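Local coordinates for nitrogen regulatory protein P-II (PDB 5D4N) that binds adenine nucleotides and bicarbonate as a carboxysome-associated PII-like protein, and probably regulates partner proteins in response to them, at residues 8-13 with 95-100; 14-19 with 64-69. All blocks are in the same frame, centred on the assembly; numbering follows the deposited sequence. Where two conformers were deposited one is given.

Contact 1: residues 8-13 with 95-100; sequences PLKKLE and VHDIQV
Lys-11 and His-96 pair in the tightly packed part of this antiparallel strand pair. Lys-11 N reaches His-96 O at 2.8 Å, and Lys-11 O is gripped twice, by His-96 N and, from the opposite face of its carbonyl plane, by ring atom ND1 at 3.2 Å. That second bond is bent (140°), yet it helps fix the ring's rotation, together with the bond at NE2. The Lys-11 chain runs alongside the histidine and, bent at chi3 (75°), lays CE over one ring face, a CH-pi contact. Lys-11 NZ forms a salt bridge with Glu-13 OE2 at 3.1 Å, on the anti side and tilted out of the carboxylate plane, while Glu-13 crosses His-96 with carboxylate and ring planes 57° apart. Stronger partners for these polar ends lie across the subunit interface: Lys-11 NZ bonds Glu-13 and His-96 of the second subunit, and Glu-13 and His-96 here receive Lys-11 of the third. Farther along the same sheet face, Ile-98 sets CG2 3.8 Å from Lys-11 CB, and Leu-9 CD2 meets Val-100 CG1. The other face is looser toward solvent. There Lys-10, bent at chi2, brings NZ to the syn lone pair of Asp-97 OD1 at 2.6 Å, a salt bridge to the exposed aspartate; a water joins that oxygen to Leu-9 O. Leu-12 CD2 against Val-95 CG2, at 3.8 Å, returns this face to the core beneath helix 72-88. Antiparallel pairing whose Lys-11, Glu-13 and His-96 side chains bond to their copies in the neighbouring subunits fits the trimeric core of the PII fold.

Contact 2: residues 14-19 with 64-69; sequences IILEGA and IMIIAA. With AMP (adenosine monophosphate), chain F.
Leu-16 CG and Ile-64 CG1 both sit between backbone N and carbonyl carbon (chi1 77° and 62°), which lays the two side chains side by side with Leu-16 CD2 3.8 Å from Ile-64 CG1. The same methyl also meets Ile-66 CD1 at 3.9 Å, so one leucine branch bridges two alternate residues of the neighbouring strand. Ile-14 stands on this face too, beside Ile-66. Helices 21-31 and 72-88 close over the cluster: Ala-24 packs on Leu-16 and Ile-66, Phe-86 on Ile-14 and Leu-16. Where the first strand gives way to a 3-10 turn, Gly-18 CA still rests near Ile-64 CG2. On the reverse face the side chains of Ile-15 and Met-65 cross, with Ile-15 CG1 3.8 Å from Met-65 CG; the methionine then leads its CE methyl away, and Ile-67 of the third subunit packs on the side chain. This is the two-layer ferredoxin-like core of PII proteins, helices on one face of an antiparallel sheet and trimer contacts on the other. Ile-14 and Ile-66 exchange two backbone hydrogen bonds; Leu-16 and Ile-64 exchange another two, the latter pair arriving nearly head-on at their carbonyls. Ile-15 and Met-65 form the non-hydrogen-bonded pair between them. Ile-15 also lines the ADP pocket. Beyond the paired residues, strand 64-69 carries the AMP adenine: Ala-69 N donates to N1 at 2.9 Å, almost straight (174°), and the AMP N6 amino group gives a hydrogen to Ala-69 O at 3.0 Å. These two bonds grip the adenine edge through backbone atoms, with Ala-69 CB 3.6 Å from N1. Thr-37 and Lys-105 hold the nucleotide from the same chain, Ser-47 and Gly-91 of the second subunit from across the interface.

Overall arrangement
From the N terminus, strand 7-17 supplies 8-13 to contact 1 and then, with the 3-10 turn that follows it, 14-19 to contact 2. The chain continues through helix 21-31 and strands 36-46 and 49-52 before 64-69 returns beside 14-19, closing the inner loop. Helix 72-88 follows, and 95-100 closes the outer loop against 8-13, so contact 2 nests inside contact 1. Strand 7-17 thus has strand 63-70 on one flank and 92-100 on the other. The contacts, with centres about 15 Å apart, also touch directly: Leu-12 N hydrogen-bonds to Ala-68 O, and Leu-9 packs on Ala-69 near the AMP site.

Contact 1: residues 8-13 with 95-100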
loop_
_atom_site.group_PDB
_atom_site.type_symbol
_atom_site.label_atom_id
_atom_site.label_comp_id
_atom_site.label_asym_id
_atom_site.label_seq_id
_atom_site.Cartn_x
_atom_site.Cartn_y
_atom_site.Cartn_z
ATOM N N PRO A 8 -4.697 15.709 8.210
ATOM C CA PRO A 8 -4.099 15.288 6.929
ATOM C C PRO A 8 -2.599 15.063 7.012
ATOM O O PRO A 8 -1.861 15.751 7.743
ATOM C CB PRO A 8 -4.416 16.456 5.999
ATOM C CG PRO A 8 -4.491 17.636 6.912
ATOM C CD PRO A 8 -5.074 17.142 8.198
ATOM N N LEU A 9 -2.128 14.100 6.232
ATOM C CA LEU A 9 -0.693 13.837 6.140
ATOM C C LEU A 9 -0.462 13.265 4.747
ATOM O O LEU A 9 -1.428 13.003 4.032
ATOM C CB LEU A 9 -0.258 12.795 7.187
ATOM C CG LEU A 9 1.081 12.992 7.904
ATOM C CD1 LEU A 9 1.083 14.124 8.922
ATOM C CD2 LEU A 9 1.511 11.706 8.577
ATOM N N LYS A 10 0.796 13.054 4.369
ATOM C CA LYS A 10 1.098 12.418 3.079
ATOM C C LYS A 10 1.698 11.054 3.373
ATOM O O LYS A 10 2.229 10.839 4.477
ATOM C CB LYS A 10 2.104 13.285 2.304
ATOM C CG LYS A 10 1.561 14.691 1.943
ATOM C CD LYS A 10 0.497 14.648 0.853
ATOM C CE LYS A 10 -0.027 16.059 0.614
ATOM N NZ LYS A 10 -0.949 16.136 -0.531
ATOM N N LYS A 11 1.571 10.104 2.441
ATOM C CA LYS A 11 2.192 8.796 2.635
ATOM C C LYS A 11 2.913 8.453 1.356
ATOM O O LYS A 11 2.306 8.415 0.278
ATOM C CB LYS A 11 1.166 7.713 2.953
ATOM C CG LYS A 11 1.807 6.416 3.499
ATOM C CD LYS A 11 0.889 5.213 3.338
ATOM C CE LYS A 11 0.812 4.703 1.924
ATOM N NZ LYS A 11 -0.069 3.483 1.867
ATOM N N LEU A 12 4.215 8.236 1.476
ATOM C CA LEU A 12 4.994 7.820 0.306
ATOM C C LEU A 12 5.073 6.316 0.247
ATOM O O LEU A 12 5.210 5.650 1.271
ATOM C CB LEU A 12 6.440 8.340 0.424
ATOM C CG LEU A 12 6.623 9.857 0.606
ATOM C CD1 LEU A 12 8.111 10.212 0.583
ATOM C CD2 LEU A 12 5.890 10.623 -0.435
ATOM N N GLU A 13 5.043 5.779 -0.975
ATOM C CA GLU A 13 5.383 4.377 -1.229
ATOM C C GLU A 13 6.602 4.476 -2.155
ATOM O O GLU A 13 6.491 5.051 -3.244
ATOM C CB GLU A 13 4.265 3.611 -1.950
ATOM C CG GLU A 13 3.129 3.340 -0.970
ATOM C CD GLU A 13 1.940 2.592 -1.545
ATOM O OE1 GLU A 13 1.848 2.446 -2.783
ATOM O OE2 GLU A 13 1.073 2.182 -0.742
ATOM N N VAL A 95 2.962 9.279 -4.162
ATOM C CA VAL A 95 2.565 10.165 -3.030
ATOM C C VAL A 95 1.069 10.042 -2.823
ATOM O O VAL A 95 0.308 10.224 -3.773
ATOM C CB VAL A 95 2.938 11.653 -3.285
ATOM C CG1 VAL A 95 2.628 12.495 -2.024
ATOM C CG2 VAL A 95 4.422 11.788 -3.703
ATOM N N HIS A 96 0.657 9.699 -1.588
ATOM C CA HIS A 96 -0.771 9.538 -1.277
ATOM C C HIS A 96 -1.174 10.595 -0.256
ATOM O O HIS A 96 -0.344 11.044 0.565
ATOM C CB HIS A 96 -0.996 8.182 -0.544
ATOM C CG HIS A 96 -0.708 6.962 -1.360
ATOM N ND1 HIS A 96 0.590 6.601 -1.667
ATOM C CD2 HIS A 96 -1.552 6.020 -1.852
ATOM C CE1 HIS A 96 0.491 5.463 -2.363
ATOM N NE2 HIS A 96 -0.769 5.073 -2.482
ATOM N N ASP A 97 -2.466 10.928 -0.232
ATOM C CA ASP A 97 -3.035 11.725 0.834
ATOM C C ASP A 97 -3.578 10.700 1.817
ATOM O O ASP A 97 -4.200 9.705 1.418
ATOM C CB ASP A 97 -4.195 12.581 0.315
ATOM C CG ASP A 97 -3.699 13.804 -0.407
ATOM O OD1 ASP A 97 -2.757 14.419 0.076
ATOM O OD2 ASP A 97 -4.331 14.201 -1.393
ATOM N N ILE A 98 -3.322 10.907 3.101
ATOM C CA ILE A 98 -3.926 10.068 4.128
ATOM C C ILE A 98 -4.371 10.943 5.281
ATOM O O ILE A 98 -4.079 12.142 5.315
ATOM C CB ILE A 98 -2.951 8.957 4.647
ATOM C CG1 ILE A 98 -1.673 9.593 5.256
ATOM C CG2 ILE A 98 -2.582 7.944 3.516
ATOM C CD1 ILE A 98 -0.835 8.667 6.221
ATOM N N GLN A 99 -5.025 10.316 6.254
ATOM C CA GLN A 99 -5.410 10.977 7.492
ATOM C C GLN A 99 -4.870 10.142 8.635
ATOM O O GLN A 99 -4.793 8.906 8.544
ATOM C CB GLN A 99 -6.929 11.090 7.609
ATOM C CG GLN A 99 -7.554 12.030 6.603
ATOM C CD GLN A 99 -9.052 12.004 6.791
ATOM O OE1 GLN A 99 -9.757 11.091 6.333
ATOM N NE2 GLN A 99 -9.564 12.976 7.523
ATOM N N VAL A 100 -4.485 10.824 9.719
ATOM C CA VAL A 100 -3.960 10.155 10.899
ATOM C C VAL A 100 -4.626 10.761 12.121
ATOM O O VAL A 100 -5.108 11.899 12.084
ATOM C CB VAL A 100 -2.407 10.274 11.023
ATOM C CG1 VAL A 100 -1.699 9.575 9.836
ATOM C CG2 VAL A 100 -1.955 11.744 11.111
HETATM O O HOH W 1 -3.352 14.738 3.002
#

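Contact 2: residues 14-19 with 64-69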
loop_
_atom_site.group_PDB
_atom_site.type_symbol
_atom_site.label_atom_id
_atom_site.label_comp_id
_atom_site.label_asym_id
_atom_site.label_seq_id
_atom_site.Cartn_x
_atom_site.Cartn_y
_atom_site.Cartn_z
ATOM N N ILE A 14 7.772 4.033 -1.679
ATOM C CA ILE A 14 9.034 4.173 -2.433
ATOM C C ILE A 14 9.457 2.769 -2.806
ATOM O O ILE A 14 9.765 1.979 -1.914
ATOM C CB ILE A 14 10.088 4.837 -1.548
ATOM C CG1 ILE A 14 9.599 6.210 -1.045
ATOM C CG2 ILE A 14 11.433 4.950 -2.322
ATOM C CD1 ILE A 14 10.369 6.687 0.249
ATOM N N ILE A 15 9.440 2.447 -4.104
ATOM C CA ILE A 15 9.743 1.080 -4.546
ATOM C C ILE A 15 11.086 1.100 -5.214
ATOM O O ILE A 15 11.291 1.860 -6.149
ATOM C CB ILE A 15 8.638 0.520 -5.475
ATOM C CG1 ILE A 15 7.257 0.530 -4.730
ATOM C CG2 ILE A 15 9.047 -0.894 -5.952
ATOM C CD1 ILE A 15 5.992 0.324 -5.640
ATOM N N LEU A 16 12.019 0.307 -4.698
ATOM C CA LEU A 16 13.384 0.315 -5.220
ATOM C C LEU A 16 14.101 -0.979 -4.913
ATOM O O LEU A 16 13.613 -1.789 -4.132
ATOM C CB LEU A 16 14.176 1.553 -4.693
ATOM C CG LEU A 16 14.706 1.505 -3.241
ATOM C CD1 LEU A 16 15.545 2.760 -2.956
ATOM C CD2 LEU A 16 13.589 1.427 -2.204
ATOM N N GLU A 17 15.266 -1.194 -5.530
ATOM C CA GLU A 17 16.017 -2.419 -5.258
ATOM C C GLU A 17 16.521 -2.412 -3.828
ATOM O O GLU A 17 16.959 -1.374 -3.321
ATOM C CB GLU A 17 17.200 -2.538 -6.225
ATOM C CG GLU A 17 16.747 -2.765 -7.662
ATOM C CD GLU A 17 17.848 -2.411 -8.653
ATOM O OE1 GLU A 17 18.144 -1.204 -8.799
ATOM O OE2 GLU A 17 18.474 -3.334 -9.220
ATOM N N GLY A 18 16.459 -3.567 -3.193
ATOM C CA GLY A 18 16.860 -3.690 -1.793
ATOM C C GLY A 18 18.289 -3.254 -1.511
ATOM O O GLY A 18 18.601 -2.851 -0.385
ATOM N N ALA A 19 19.195 -3.362 -2.525
ATOM C CA ALA A 19 20.603 -2.936 -2.329
ATOM C C ALA A 19 20.720 -1.439 -2.019
ATOM O O ALA A 19 21.734 -1.008 -1.466
ATOM C CB ALA A 19 21.432 -3.271 -3.552
ATOM N N ILE A 64 12.047 -3.788 -2.735
ATOM C CA ILE A 64 11.352 -3.504 -1.484
ATOM C C ILE A 64 10.447 -2.300 -1.696
ATOM O O ILE A 64 10.628 -1.533 -2.654
ATOM C CB ILE A 64 12.341 -3.224 -0.299
ATOM C CG1 ILE A 64 13.218 -1.955 -0.589
ATOM C CG2 ILE A 64 13.185 -4.437 0.028
ATOM C CD1 ILE A 64 14.058 -1.486 0.585
ATOM N N MET A 65 9.479 -2.125 -0.798
ATOM C CA MET A 65 8.643 -0.936 -0.806
ATOM C C MET A 65 8.745 -0.322 0.558
ATOM O O MET A 65 8.444 -0.989 1.565
ATOM C CB MET A 65 7.169 -1.251 -1.129
ATOM C CG MET A 65 6.316 -0.011 -1.071
ATOM S SD MET A 65 4.624 -0.265 -1.685
ATOM C CE MET A 65 3.983 -1.460 -0.456
ATOM N N ILE A 66 9.191 0.933 0.605
ATOM C CA ILE A 66 9.297 1.642 1.881
ATOM C C ILE A 66 8.056 2.518 1.963
ATOM O O ILE A 66 7.807 3.325 1.050
ATOM C CB ILE A 66 10.583 2.498 1.928
ATOM C CG1 ILE A 66 11.815 1.599 1.791
ATOM C CG2 ILE A 66 10.599 3.285 3.259
ATOM C CD1 ILE A 66 13.157 2.400 1.578
ATOM N N ILE A 67 7.283 2.364 3.050
ATOM C CA ILE A 67 6.068 3.137 3.251
ATOM C C ILE A 67 6.434 4.165 4.299
ATOM O O ILE A 67 6.861 3.797 5.401
ATOM C CB ILE A 67 4.914 2.232 3.782
ATOM C CG1 ILE A 67 4.554 1.134 2.772
ATOM C CG2 ILE A 67 3.690 3.090 4.145
ATOM C CD1 ILE A 67 3.648 0.033 3.421
ATOM N N ALA A 68 6.252 5.446 3.979
ATOM C CA ALA A 68 6.626 6.471 4.920
ATOM C C ALA A 68 5.573 7.545 5.028
ATOM O O ALA A 68 5.345 8.262 4.052
ATOM C CB ALA A 68 7.975 7.077 4.513
ATOM N N ALA A 69 4.903 7.641 6.206
ATOM C CA ALA A 69 3.942 8.714 6.456
ATOM C C ALA A 69 4.744 9.924 6.885
ATOM O O ALA A 69 5.539 9.862 7.835
ATOM C CB ALA A 69 2.961 8.317 7.571
HETATM P P AMP F . 5.945 3.278 16.747
HETATM O O1P AMP F . 6.543 4.674 16.627
HETATM O O2P AMP F . 6.749 2.473 17.750
HETATM O O3P AMP F . 4.476 3.261 16.994
HETATM O "O5'" AMP F . 6.244 2.543 15.344
HETATM C "C5'" AMP F . 5.862 1.159 15.174
HETATM C "C4'" AMP F . 5.907 0.827 13.704
HETATM O "O4'" AMP F . 4.924 1.603 13.001
HETATM C "C3'" AMP F . 7.221 1.179 13.016
HETATM O "O3'" AMP F . 8.233 0.214 13.268
HETATM C "C2'" AMP F . 6.776 1.227 11.549
HETATM O "O2'" AMP F . 6.655 -0.103 11.056
HETATM C "C1'" AMP F . 5.385 1.884 11.684
HETATM N N9 AMP F . 5.440 3.336 11.535
HETATM C C8 AMP F . 5.612 4.278 12.520
HETATM N N7 AMP F . 5.699 5.507 12.072
HETATM C C5 AMP F . 5.603 5.360 10.695
HETATM C C6 AMP F . 5.638 6.289 9.637
HETATM N N6 AMP F . 5.798 7.612 9.822
HETATM N N1 AMP F . 5.480 5.810 8.378
HETATM C C2 AMP F . 5.321 4.491 8.195
HETATM N N3 AMP F . 5.311 3.515 9.114
HETATM C C4 AMP F . 5.435 4.025 10.353
#